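Long-range contacts in stage II sporulation protein E (SpoIIE) (Moorella thermoacetica, PDB 3ZT9), which is probably a manganese-dependent protein serine/threonine phosphatase of the PP2C clan, acting in signal transduction linked to the bacterial stressosome: residues Glu141-Phe145 with Val189-Arg193; Ile52-Met57 with Leu71-Leu76; Gly94-Ala99 with Leu133-Tyr139. All blocks are in the same frame, centred on the assembly; numbering follows the deposited sequence. Where two conformers were deposited one is given.

Interaction 1: residues Glu141-Phe145 with Val189-Arg193; sequences EGDLF and VIVAR. With MN (manganese (II) ion), chain D.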
ATOM      1  N   GLU A 141      19.460   1.400   3.940  1.00 16.67           N
ATOM      2  CA  GLU A 141      19.386   2.204   2.729  1.00 13.03           C
ATOM      3  C   GLU A 141      19.687   1.373   1.472  1.00 17.79           C
ATOM      4  O   GLU A 141      20.636   0.583   1.440  1.00 15.76           O
ATOM      5  CB  GLU A 141      20.382   3.367   2.861  1.00 16.18           C
ATOM      6  CG  GLU A 141      20.618   4.092   1.552  1.00 29.13           C
ATOM      7  CD  GLU A 141      19.346   4.625   0.950  1.00 37.58           C
ATOM      8  OE1 GLU A 141      18.704   5.436   1.642  1.00 28.79           O
ATOM      9  OE2 GLU A 141      18.985   4.223  -0.200  1.00 23.29           O
ATOM     10  N   GLY A 142      18.851   1.572   0.461  1.00 15.01           N
ATOM     11  CA  GLY A 142      18.899   0.842  -0.792  1.00 17.66           C
ATOM     12  C   GLY A 142      17.807  -0.211  -0.921  1.00 18.89           C
ATOM     13  O   GLY A 142      17.512  -0.681  -2.029  1.00 15.13           O
ATOM     14  N   ASP A 143      17.217  -0.607   0.205  1.00 12.91           N
ATOM     15  CA  ASP A 143      16.093  -1.547   0.156  1.00 14.55           C
ATOM     16  C   ASP A 143      14.908  -0.867  -0.536  1.00 15.10           C
ATOM     17  O   ASP A 143      14.707   0.332  -0.369  1.00 12.30           O
ATOM     18  CB  ASP A 143      15.691  -1.942   1.565  1.00 15.73           C
ATOM     19  CG  ASP A 143      16.764  -2.787   2.273  1.00 15.96           C
ATOM     20  OD1 ASP A 143      17.759  -3.189   1.646  1.00 17.95           O
ATOM     21  OD2 ASP A 143      16.602  -3.046   3.475  1.00 16.33           O
ATOM     22  N   LEU A 144      14.123  -1.642  -1.271  1.00 13.28           N
ATOM     23  CA  LEU A 144      13.080  -1.095  -2.137  1.00 13.66           C
ATOM     24  C   LEU A 144      11.758  -1.627  -1.643  1.00 21.49           C
ATOM     25  O   LEU A 144      11.679  -2.778  -1.195  1.00 13.82           O
ATOM     26  CB  LEU A 144      13.323  -1.543  -3.560  1.00 15.73           C
ATOM     27  CG  LEU A 144      14.784  -1.469  -4.023  1.00 28.33           C
ATOM     28  CD1 LEU A 144      15.096  -2.389  -5.178  1.00 35.94           C
ATOM     29  CD2 LEU A 144      15.025  -0.063  -4.407  1.00 32.40           C
ATOM     30  N   PHE A 145      10.706  -0.799  -1.710  1.00 14.58           N
ATOM     31  CA  PHE A 145       9.381  -1.267  -1.309  1.00 15.09           C
ATOM     32  C   PHE A 145       8.450  -1.074  -2.497  1.00 20.60           C
ATOM     33  O   PHE A 145       8.450  -0.021  -3.129  1.00 16.40           O
ATOM     34  CB  PHE A 145       8.862  -0.425  -0.134  1.00 12.65           C
ATOM     35  CG  PHE A 145       9.640  -0.607   1.161  1.00 16.04           C
ATOM     36  CD1 PHE A 145      10.903  -0.049   1.335  1.00 22.34           C
ATOM     37  CD2 PHE A 145       9.110  -1.347   2.192  1.00 15.48           C
ATOM     38  CE1 PHE A 145      11.616  -0.252   2.525  1.00 20.28           C
ATOM     39  CE2 PHE A 145       9.811  -1.570   3.361  1.00 20.13           C
ATOM     40  CZ  PHE A 145      11.071  -1.000   3.534  1.00 20.21           C
ATOM     41  N   VAL A 189      -0.248   2.137  -7.172  1.00 11.42           N
ATOM     42  CA  VAL A 189       1.095   1.604  -6.984  1.00 12.14           C
ATOM     43  C   VAL A 189       1.931   2.608  -6.244  1.00 15.04           C
ATOM     44  O   VAL A 189       1.895   3.787  -6.601  1.00 14.52           O
ATOM     45  CB  VAL A 189       1.835   1.413  -8.336  1.00 20.71           C
ATOM     46  CG1 VAL A 189       3.153   0.610  -8.089  1.00 16.12           C
ATOM     47  CG2 VAL A 189       0.955   0.720  -9.351  1.00 28.26           C
ATOM     48  N   ILE A 190       2.738   2.133  -5.281  1.00 11.45           N
ATOM     49  CA  ILE A 190       3.769   2.965  -4.639  1.00 10.71           C
ATOM     50  C   ILE A 190       5.118   2.261  -4.777  1.00 13.67           C
ATOM     51  O   ILE A 190       5.187   1.048  -4.615  1.00 12.50           O
ATOM     52  CB  ILE A 190       3.488   3.118  -3.121  1.00 13.49           C
ATOM     53  CG1 ILE A 190       2.182   3.902  -2.930  1.00 13.35           C
ATOM     54  CG2 ILE A 190       4.619   3.854  -2.446  1.00 15.43           C
ATOM     55  CD1 ILE A 190       1.783   4.010  -1.421  1.00 15.48           C
ATOM     56  N   VAL A 191       6.182   2.990  -5.115  1.00 11.42           N
ATOM     57  CA  VAL A 191       7.537   2.446  -5.003  1.00 14.58           C
ATOM     58  C   VAL A 191       8.317   3.430  -4.141  1.00 16.03           C
ATOM     59  O   VAL A 191       8.196   4.615  -4.370  1.00 16.03           O
ATOM     60  CB  VAL A 191       8.205   2.358  -6.382  1.00 19.39           C
ATOM     61  CG1 VAL A 191       9.712   2.103  -6.230  1.00 17.99           C
ATOM     62  CG2 VAL A 191       7.510   1.242  -7.256  1.00 18.41           C
ATOM     63  N   ALA A 192       9.077   2.924  -3.172  1.00 12.53           N
ATOM     64  CA  ALA A 192       9.935   3.736  -2.292  1.00 13.09           C
ATOM     65  C   ALA A 192      11.333   3.129  -2.309  1.00 17.46           C
ATOM     66  O   ALA A 192      11.480   1.918  -2.179  1.00 18.21           O
ATOM     67  CB  ALA A 192       9.398   3.739  -0.873  1.00 14.82           C
ATOM     68  N   ARG A 193      12.369   3.947  -2.470  1.00 13.62           N
ATOM     69  CA  ARG A 193      13.713   3.388  -2.460  1.00 16.23           C
ATOM     70  C   ARG A 193      14.737   4.417  -2.093  1.00 20.11           C
ATOM     71  O   ARG A 193      14.476   5.610  -2.238  1.00 17.90           O
ATOM     72  CB  ARG A 193      14.029   2.848  -3.835  1.00 22.41           C
ATOM     73  CG  ARG A 193      13.934   3.918  -4.903  1.00 20.06           C
ATOM     74  CD  ARG A 193      13.940   3.304  -6.308  1.00 17.31           C
ATOM     75  NE  ARG A 193      13.993   4.387  -7.269  1.00 16.51           N
ATOM     76  CZ  ARG A 193      14.137   4.220  -8.577  1.00 20.55           C
ATOM     77  NH1 ARG A 193      14.204   3.008  -9.100  1.00 20.86           N
ATOM     78  NH2 ARG A 193      14.211   5.286  -9.334  1.00 21.06           N
ATOM     79  OXT ARG A 193      15.831   4.043  -1.688  1.00 15.44           O
TER
HETATM   80 MN    MN D1196      17.905   5.106  -1.747  0.69 17.60          MN
HETATM   81  O   HOH W   1      17.099   6.465  -0.195  1.00 28.21           O
HETATM   82  O   HOH W   2      16.072   2.476   0.556  1.00 17.29           O
HETATM   83  O   HOH W   3      17.103   6.315  -3.502  1.00 34.45           O
HETATM   84  O   HOH W   4      18.750   3.938  -3.369  1.00 19.55           O
HETATM   85  O   HOH W   5      19.769   6.285  -2.102  1.00 26.88           O
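Glu141 and the C-terminal Arg193 share a manganese ion just past the ends of two paired antiparallel strands in one sheet of the PP2C-type sandwich, joining the loop at Glu141 to the terminal carboxylate. In the strands, Phe145 and Ala192 form a hydrogen-bonded pair: Phe145 N donates to Ala192 O (2.9 Å) and Ala192 N returns the bond to Phe145 O. Phe145 CB and Ala192 CB stand 4.3 Å apart on the face turned to Leu34 of strand 31-39, and the Phe145 ring presents an edge to Ala192 O. Val191 packs on Val173 of helix 169-180, and the Leu144 side chain crosses the aliphatic part of Arg193 at an angle.

Glu141 sets off with CG anti to its own N (chi1 167°) and then bends at chi2 (57°), which folds the carboxylate back so that OE2 binds the manganese at 2.1 Å. Arg193 OXT occupies an adjacent corner at 2.3 Å, and four waters complete an octahedron. This site is distinct from the manganese ion held by Asp38, Asp150 and Asp185, the aspartate-lined kind expected in a PP2C-type phosphatase. Glu141 OE1 accepts a bond from a metal-bound water and forms a salt bridge with Arg91; metal and arginine together probably offset the charge of two carboxylates. The Arg193 guanidinium leads off to Glu5 and the carbonyls of Leu162, Asn164 and Leu167. A further water, not bound to the metal, accepts from Gly142 N at 2.9 Å and lies 2.7 Å from both Asp143 O and Arg193 OXT.

Interaction 2: residues Ile52-Met57 with Leu71-Leu76; sequences IAIASM and LCHREL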
ATOM      1  N   ILE A  52     -11.461   7.002   3.188  1.00 18.50           N
ATOM      2  CA  ILE A  52     -11.680   6.883   4.632  1.00 17.18           C
ATOM      3  C   ILE A  52     -10.582   6.030   5.295  1.00 18.20           C
ATOM      4  O   ILE A  52     -10.059   6.378   6.386  1.00 19.96           O
ATOM      5  CB  ILE A  52     -13.043   6.251   4.944  1.00 16.50           C
ATOM      6  CG1 ILE A  52     -14.166   7.283   4.667  1.00 23.84           C
ATOM      7  CG2 ILE A  52     -13.114   5.855   6.423  1.00 20.18           C
ATOM      8  CD1 ILE A  52     -15.506   6.708   4.731  1.00 17.94           C
ATOM      9  N   ALA A  53     -10.250   4.909   4.673  1.00 19.65           N
ATOM     10  CA  ALA A  53      -9.189   4.047   5.221  1.00 16.85           C
ATOM     11  C   ALA A  53      -7.848   4.807   5.328  1.00 18.91           C
ATOM     12  O   ALA A  53      -7.183   4.736   6.367  1.00 18.10           O
ATOM     13  CB  ALA A  53      -9.020   2.790   4.353  1.00 17.84           C
ATOM     14  N   ILE A  54      -7.433   5.489   4.252  1.00 14.72           N
ATOM     15  CA  ILE A  54      -6.194   6.271   4.250  1.00 20.33           C
ATOM     16  C   ILE A  54      -6.210   7.385   5.314  1.00 18.59           C
ATOM     17  O   ILE A  54      -5.234   7.568   6.068  1.00 16.36           O
ATOM     18  CB  ILE A  54      -5.953   6.894   2.808  1.00 23.75           C
ATOM     19  CG1 ILE A  54      -5.614   5.808   1.794  1.00 33.19           C
ATOM     20  CG2 ILE A  54      -4.909   7.987   2.801  1.00 27.83           C
ATOM     21  CD1 ILE A  54      -4.576   4.929   2.210  1.00 23.17           C
ATOM     22  N   ALA A  55      -7.325   8.114   5.406  1.00 19.47           N
ATOM     23  CA  ALA A  55      -7.443   9.233   6.346  1.00 26.62           C
ATOM     24  C   ALA A  55      -7.385   8.738   7.783  1.00 25.39           C
ATOM     25  O   ALA A  55      -6.760   9.357   8.642  1.00 20.52           O
ATOM     26  CB  ALA A  55      -8.766   9.980   6.109  1.00 22.80           C
ATOM     27  N   SER A  56      -8.042   7.603   8.029  1.00 22.21           N
ATOM     28  CA  SER A  56      -8.014   6.951   9.329  1.00 23.32           C
ATOM     29  C   SER A  56      -6.593   6.529   9.739  1.00 18.99           C
ATOM     30  O   SER A  56      -6.173   6.723  10.883  1.00 21.09           O
ATOM     31  CB  SER A  56      -8.917   5.733   9.340  1.00 22.70           C
ATOM     32  OG  SER A  56      -8.886   5.203  10.657  1.00 27.45           O
ATOM     33  N   MET A  57      -5.864   5.928   8.812  1.00 18.81           N
ATOM     34  CA  MET A  57      -4.469   5.562   9.065  1.00 19.88           C
ATOM     35  C   MET A  57      -3.636   6.765   9.429  1.00 23.00           C
ATOM     36  O   MET A  57      -2.879   6.742  10.415  1.00 23.74           O
ATOM     37  CB  MET A  57      -3.877   4.896   7.834  1.00 19.24           C
ATOM     38  CG  MET A  57      -4.426   3.532   7.634  1.00 19.82           C
ATOM     39  SD  MET A  57      -3.587   2.757   6.235  1.00 24.36           S
ATOM     40  CE  MET A  57      -4.176   1.108   6.419  1.00 25.14           C
ATOM     41  N   LEU A  71      -8.918   0.716  14.159  1.00 20.52           N
ATOM     42  CA  LEU A  71      -9.670   1.947  13.933  1.00 24.28           C
ATOM     43  C   LEU A  71     -10.167   2.051  12.474  1.00 28.63           C
ATOM     44  O   LEU A  71     -11.280   2.517  12.242  1.00 26.78           O
ATOM     45  CB  LEU A  71      -8.880   3.202  14.324  1.00 30.61           C
ATOM     46  CG  LEU A  71      -9.641   4.532  14.086  1.00 64.21           C
ATOM     47  CD1 LEU A  71     -10.026   4.687  12.643  1.00 73.64           C
ATOM     48  CD2 LEU A  71     -10.912   4.694  14.907  1.00 67.16           C
ATOM     49  N   CYS A  72      -9.344   1.661  11.495  1.00 22.35           N
ATOM     50  CA  CYS A  72      -9.771   1.654  10.090  0.58 18.72           C
ATOM     51  C   CYS A  72     -11.058   0.883   9.923  1.00 22.74           C
ATOM     52  O   CYS A  72     -12.004   1.349   9.277  1.00 24.96           O
ATOM     53  CB  CYS A  72      -8.735   0.966   9.186  0.58 25.25           C
ATOM     54  SG  CYS A  72      -7.432   2.000   8.622  0.58 21.38           S
ATOM     55  N   HIS A  73     -11.077  -0.327  10.467  1.00 25.99           N
ATOM     56  CA  HIS A  73     -12.268  -1.167  10.454  1.00 20.89           C
ATOM     57  C   HIS A  73     -13.468  -0.444  11.072  1.00 22.85           C
ATOM     58  O   HIS A  73     -14.562  -0.472  10.514  1.00 23.71           O
ATOM     59  CB  HIS A  73     -11.963  -2.463  11.226  1.00 18.94           C
ATOM     60  CG  HIS A  73     -13.143  -3.360  11.402  1.00 28.22           C
ATOM     61  ND1 HIS A  73     -13.651  -4.128  10.378  1.00 29.47           N
ATOM     62  CD2 HIS A  73     -13.930  -3.593  12.479  1.00 40.07           C
ATOM     63  CE1 HIS A  73     -14.698  -4.810  10.818  1.00 31.50           C
ATOM     64  NE2 HIS A  73     -14.886  -4.502  12.090  1.00 37.16           N
ATOM     65  N   ARG A  74     -13.281   0.204  12.216  1.00 23.08           N
ATOM     66  CA  ARG A  74     -14.398   0.919  12.859  1.00 25.70           C
ATOM     67  C   ARG A  74     -14.919   2.066  11.973  1.00 29.76           C
ATOM     68  O   ARG A  74     -16.123   2.274  11.853  1.00 26.69           O
ATOM     69  CB  ARG A  74     -13.976   1.460  14.232  1.00 38.94           C
ATOM     70  CG  ARG A  74     -15.034   2.301  14.925  1.00 69.10           C
ATOM     71  CD  ARG A  74     -14.552   2.807  16.291  1.00 90.63           C
ATOM     72  NE  ARG A  74     -13.778   4.047  16.203  1.00104.65           N
ATOM     73  CZ  ARG A  74     -13.099   4.577  17.218  1.00115.87           C
ATOM     74  NH1 ARG A  74     -13.082   3.974  18.401  1.00117.52           N
ATOM     75  NH2 ARG A  74     -12.426   5.708  17.047  1.00121.99           N
ATOM     76  N   GLU A  75     -14.024   2.827  11.354  1.00 22.73           N
ATOM     77  CA  GLU A  75     -14.470   3.964  10.542  1.00 26.73           C
ATOM     78  C   GLU A  75     -15.132   3.506   9.234  1.00 29.89           C
ATOM     79  O   GLU A  75     -15.873   4.269   8.614  1.00 27.93           O
ATOM     80  CB  GLU A  75     -13.294   4.890  10.217  1.00 26.74           C
ATOM     81  CG  GLU A  75     -12.675   5.549  11.406  1.00 31.86           C
ATOM     82  CD  GLU A  75     -13.539   6.639  11.979  1.00 59.72           C
ATOM     83  OE1 GLU A  75     -14.646   6.857  11.454  1.00 60.17           O
ATOM     84  OE2 GLU A  75     -13.106   7.279  12.955  1.00 77.30           O
ATOM     85  N   LEU A  76     -14.843   2.274   8.806  1.00 21.57           N
ATOM     86  CA  LEU A  76     -15.399   1.736   7.561  1.00 20.15           C
ATOM     87  C   LEU A  76     -16.725   0.969   7.731  1.00 28.87           C
ATOM     88  O   LEU A  76     -17.346   0.578   6.755  1.00 22.75           O
ATOM     89  CB  LEU A  76     -14.369   0.841   6.839  1.00 19.04           C
ATOM     90  CG  LEU A  76     -13.240   1.638   6.204  1.00 18.81           C
ATOM     91  CD1 LEU A  76     -12.081   0.686   5.816  1.00 20.66           C
ATOM     92  CD2 LEU A  76     -13.728   2.380   4.999  1.00 21.89           C
TER
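Ile52 and Leu76 carry one end of a contact between helices 43-60 and 65-76, consecutive in the chain and lying against a sheet of the PP2C-type alpha/beta sandwich; the axes of the two short segments approach to 9.0 Å and make an angle of 137°. Ile52 holds CG2 anti to its backbone N, and this branch lies against Leu76 CD2 at 3.8 Å as the two side chains pass one another head to tail. The second Leu76 methyl, CD1, reaches Ala53 CB at 4.0 Å, so one leucine fork spans two successive residues of the facing helix. Ile52 CG2 also rests on Glu75 CB, an aliphatic contact that leaves the carboxylate aside.

Sulfur forms a second group. Cys72 is deposited in two conformers, so its sulfur contacts are less certain; in one of them SG lies 3.5 Å from Met57 CG and 3.6 Å from Ala53 O. Met57 then continues to Ala35 of strand 31-39, tying the helix pair to the sheet.

The Ser56 hydroxyl makes van der Waals contact with the Glu75 methylene, OG to CG 3.9 Å; its apparent approach to Leu71 is doubtful. With no hydrogen bond or salt bridge between the segments, the helices are held here by shape and van der Waals contact.

Interaction 3: residues Gly94-Ala99 with Leu133-Tyr139; sequences GLWQAA and LIAKGSY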
ATOM      1  N   GLY A  94      16.448   1.375  11.478  1.00 18.29           N
ATOM      2  CA  GLY A  94      16.812   0.320  10.556  1.00 19.54           C
ATOM      3  C   GLY A  94      15.842  -0.853  10.603  1.00 17.83           C
ATOM      4  O   GLY A  94      16.237  -2.024  10.524  1.00 15.56           O
ATOM      5  N   LEU A  95      14.563  -0.534  10.732  1.00 14.39           N
ATOM      6  CA  LEU A  95      13.525  -1.555  10.918  1.00 14.13           C
ATOM      7  C   LEU A  95      12.306  -1.244  10.072  1.00 16.69           C
ATOM      8  O   LEU A  95      12.015  -0.093   9.805  1.00 16.12           O
ATOM      9  CB  LEU A  95      13.050  -1.582  12.365  1.00 17.73           C
ATOM     10  CG  LEU A  95      14.137  -1.788  13.436  1.00 20.76           C
ATOM     11  CD1 LEU A  95      13.524  -1.504  14.826  1.00 23.67           C
ATOM     12  CD2 LEU A  95      14.702  -3.182  13.334  1.00 20.51           C
ATOM     13  N   TRP A  96      11.580  -2.278   9.667  1.00 13.66           N
ATOM     14  CA  TRP A  96      10.248  -2.087   9.049  1.00 14.68           C
ATOM     15  C   TRP A  96       9.229  -3.085   9.612  1.00 15.41           C
ATOM     16  O   TRP A  96       9.580  -4.154  10.141  1.00 15.08           O
ATOM     17  CB  TRP A  96      10.269  -2.169   7.509  1.00 13.88           C
ATOM     18  CG  TRP A  96      10.739  -3.479   6.951  1.00 13.79           C
ATOM     19  CD1 TRP A  96      12.018  -3.759   6.485  1.00 15.65           C
ATOM     20  CD2 TRP A  96       9.963  -4.674   6.731  1.00 16.46           C
ATOM     21  NE1 TRP A  96      12.070  -5.050   6.015  1.00 15.74           N
ATOM     22  CE2 TRP A  96      10.837  -5.642   6.169  1.00 18.81           C
ATOM     23  CE3 TRP A  96       8.629  -5.029   6.968  1.00 12.96           C
ATOM     24  CZ2 TRP A  96      10.414  -6.933   5.836  1.00 13.26           C
ATOM     25  CZ3 TRP A  96       8.208  -6.330   6.658  1.00 16.66           C
ATOM     26  CH2 TRP A  96       9.092  -7.261   6.093  1.00 19.24           C
ATOM     27  N   GLN A  97       7.959  -2.682   9.572  1.00 13.92           N
ATOM     28  CA  GLN A  97       6.865  -3.581   9.913  1.00 14.29           C
ATOM     29  C   GLN A  97       5.851  -3.436   8.802  1.00 19.51           C
ATOM     30  O   GLN A  97       5.739  -2.369   8.190  1.00 15.47           O
ATOM     31  CB  GLN A  97       6.161  -3.150  11.209  1.00 18.08           C
ATOM     32  CG  GLN A  97       6.933  -3.213  12.466  1.00 34.07           C
ATOM     33  CD  GLN A  97       6.063  -2.781  13.655  1.00 32.11           C
ATOM     34  OE1 GLN A  97       6.556  -2.224  14.630  1.00 54.41           O
ATOM     35  NE2 GLN A  97       4.762  -3.042  13.566  1.00 24.82           N
ATOM     36  N   ALA A  98       5.106  -4.490   8.489  1.00 13.45           N
ATOM     37  CA  ALA A  98       4.070  -4.282   7.489  1.00 12.79           C
ATOM     38  C   ALA A  98       2.892  -5.180   7.829  1.00 18.17           C
ATOM     39  O   ALA A  98       3.083  -6.257   8.392  1.00 17.20           O
ATOM     40  CB  ALA A  98       4.577  -4.638   6.117  1.00 14.22           C
ATOM     41  N   ALA A  99       1.679  -4.774   7.450  1.00 15.28           N
ATOM     42  CA  ALA A  99       0.543  -5.727   7.549  1.00 12.54           C
ATOM     43  C   ALA A  99      -0.451  -5.453   6.433  1.00 13.40           C
ATOM     44  O   ALA A  99      -0.453  -4.351   5.866  1.00 13.69           O
ATOM     45  CB  ALA A  99      -0.133  -5.587   8.905  1.00 14.53           C
ATOM     46  N   LEU A 133      -1.561 -10.128  11.237  1.00 18.70           N
ATOM     47  CA  LEU A 133      -0.217 -10.714  11.207  1.00 24.16           C
ATOM     48  C   LEU A 133       0.785  -9.665  10.745  1.00 24.14           C
ATOM     49  O   LEU A 133       0.834  -9.296   9.578  1.00 21.34           O
ATOM     50  CB  LEU A 133      -0.163 -11.931  10.293  1.00 26.69           C
ATOM     51  CG  LEU A 133      -0.626 -13.232  10.956  1.00 55.16           C
ATOM     52  CD1 LEU A 133      -0.642 -14.347   9.936  1.00 62.77           C
ATOM     53  CD2 LEU A 133       0.265 -13.606  12.130  1.00 65.14           C
ATOM     54  N   ILE A 134       1.578  -9.155  11.673  1.00 17.21           N
ATOM     55  CA  ILE A 134       2.537  -8.114  11.297  1.00 15.04           C
ATOM     56  C   ILE A 134       3.861  -8.741  10.939  1.00 22.90           C
ATOM     57  O   ILE A 134       4.495  -9.413  11.773  1.00 21.04           O
ATOM     58  CB  ILE A 134       2.765  -7.149  12.482  1.00 22.22           C
ATOM     59  CG1 ILE A 134       1.456  -6.422  12.785  1.00 24.42           C
ATOM     60  CG2 ILE A 134       3.865  -6.151  12.149  1.00 20.09           C
ATOM     61  CD1 ILE A 134       1.442  -5.654  14.137  1.00 25.67           C
ATOM     62  N   ALA A 135       4.275  -8.525   9.698  1.00 13.88           N
ATOM     63  CA  ALA A 135       5.593  -8.957   9.262  1.00 15.32           C
ATOM     64  C   ALA A 135       6.603  -7.940   9.736  1.00 17.23           C
ATOM     65  O   ALA A 135       6.320  -6.759   9.763  1.00 14.48           O
ATOM     66  CB  ALA A 135       5.620  -9.041   7.741  1.00 20.90           C
ATOM     67  N   LYS A 136       7.802  -8.385  10.055  1.00 14.99           N
ATOM     68  CA  LYS A 136       8.812  -7.441  10.530  1.00 15.24           C
ATOM     69  C   LYS A 136      10.109  -7.735   9.854  1.00 19.64           C
ATOM     70  O   LYS A 136      10.396  -8.886   9.602  1.00 18.70           O
ATOM     71  CB  LYS A 136       9.024  -7.660  12.022  1.00 20.39           C
ATOM     72  CG  LYS A 136       7.814  -7.216  12.812  1.00 33.91           C
ATOM     73  CD  LYS A 136       8.045  -7.238  14.283  1.00 57.15           C
ATOM     74  CE  LYS A 136       6.801  -6.748  14.993  1.00 83.83           C
ATOM     75  NZ  LYS A 136       6.953  -6.842  16.461  1.00 98.37           N
ATOM     76  N   GLY A 137      10.933  -6.717   9.603  1.00 16.12           N
ATOM     77  CA  GLY A 137      12.218  -6.977   8.972  1.00 15.39           C
ATOM     78  C   GLY A 137      13.201  -5.865   9.271  1.00 15.36           C
ATOM     79  O   GLY A 137      12.875  -4.920  10.007  1.00 14.55           O
ATOM     80  N   SER A 138      14.420  -6.017   8.744  1.00 13.85           N
ATOM     81  CA  SER A 138      15.479  -5.025   8.916  1.00 15.85           C
ATOM     82  C   SER A 138      15.549  -4.193   7.660  1.00 16.14           C
ATOM     83  O   SER A 138      15.475  -4.741   6.549  1.00 17.33           O
ATOM     84  CB  SER A 138      16.830  -5.722   9.089  1.00 24.68           C
ATOM     85  OG  SER A 138      16.773  -6.639  10.165  1.00 29.58           O
ATOM     86  N   TYR A 139      15.663  -2.878   7.839  1.00 16.66           N
ATOM     87  CA  TYR A 139      15.776  -1.945   6.716  1.00 16.31           C
ATOM     88  C   TYR A 139      17.206  -1.397   6.642  1.00 15.40           C
ATOM     89  O   TYR A 139      17.804  -1.028   7.653  1.00 16.31           O
ATOM     90  CB  TYR A 139      14.802  -0.755   6.881  1.00 12.92           C
ATOM     91  CG  TYR A 139      15.109   0.358   5.876  1.00 13.78           C
ATOM     92  CD1 TYR A 139      14.602   0.296   4.569  1.00 11.93           C
ATOM     93  CD2 TYR A 139      15.913   1.431   6.230  1.00 14.42           C
ATOM     94  CE1 TYR A 139      14.907   1.284   3.628  1.00 18.34           C
ATOM     95  CE2 TYR A 139      16.218   2.433   5.293  1.00 16.69           C
ATOM     96  CZ  TYR A 139      15.701   2.345   4.009  1.00 20.42           C
ATOM     97  OH  TYR A 139      16.012   3.295   3.082  1.00 14.86           O
TER
HETATM   98  O   HOH W   6      14.359  -6.912   5.125  1.00 16.83           O
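Gly94 to Ala99 runs antiparallel to Leu133 to Tyr139 at the margin of the second sheet of the sandwich, the strand axes 4.7 Å apart, with hydrogen-bonded pairs at Trp96-Gly137 and Ala98-Ala135 and a further bond from Tyr139 N to Gly94 O (2.9 Å), beside a G1 beta bulge at Gly94 and Leu95. Trp96 dominates the side-chain contacts. Its chi1 of 61° turns CG to the side between N and C of its own backbone and folds the indole across the neighbouring strand, so that Gly137 CA sits over the five-membered ring, 3.7 Å from its centroid, in a CH-pi contact. A CB on Gly137 would run into Trp96 CZ2. At the far rim Trp96 CZ3 meets Ala135 CB at 3.9 Å, while NE1 donates to a water (3.1 Å) that in turn bonds to Ser138 O. A leucine in place of Trp96 would probably leave Gly137 without its aromatic cover and this water without its indole donor.

On the other face Gln97 and Lys136 lie side by side, their CG atoms 4.1 Å apart.

Strand 135-138 is outermost within this chain. Strand 82-90 continues the sheet beyond 95-101, and Leu65 of helix 65-76 packs on Gln97, Ala99 and Ile134.

Interactions 1 and 3 each pair antiparallel strands, but in the two different sheets of the sandwich, and they meet between them: Phe145 packs on Tyr139 and Trp96, and Arg91 ties them further by pairing with Glu141 of interaction 1 and bonding Tyr139 OH of interaction 3. Interaction 1 is mostly buried and ends in a metal-bound carboxylate pair; interaction 3, at a sheet margin, is only partly buried and relies on backbone bonds and one indole. Interaction 2, also largely buried, touches neither and lies across the chain's centre from interaction 1. It joins helices mainly through apolar packing, with no hydrogen bond between the segments, although helix 65-76 also packs on residues of interaction 3.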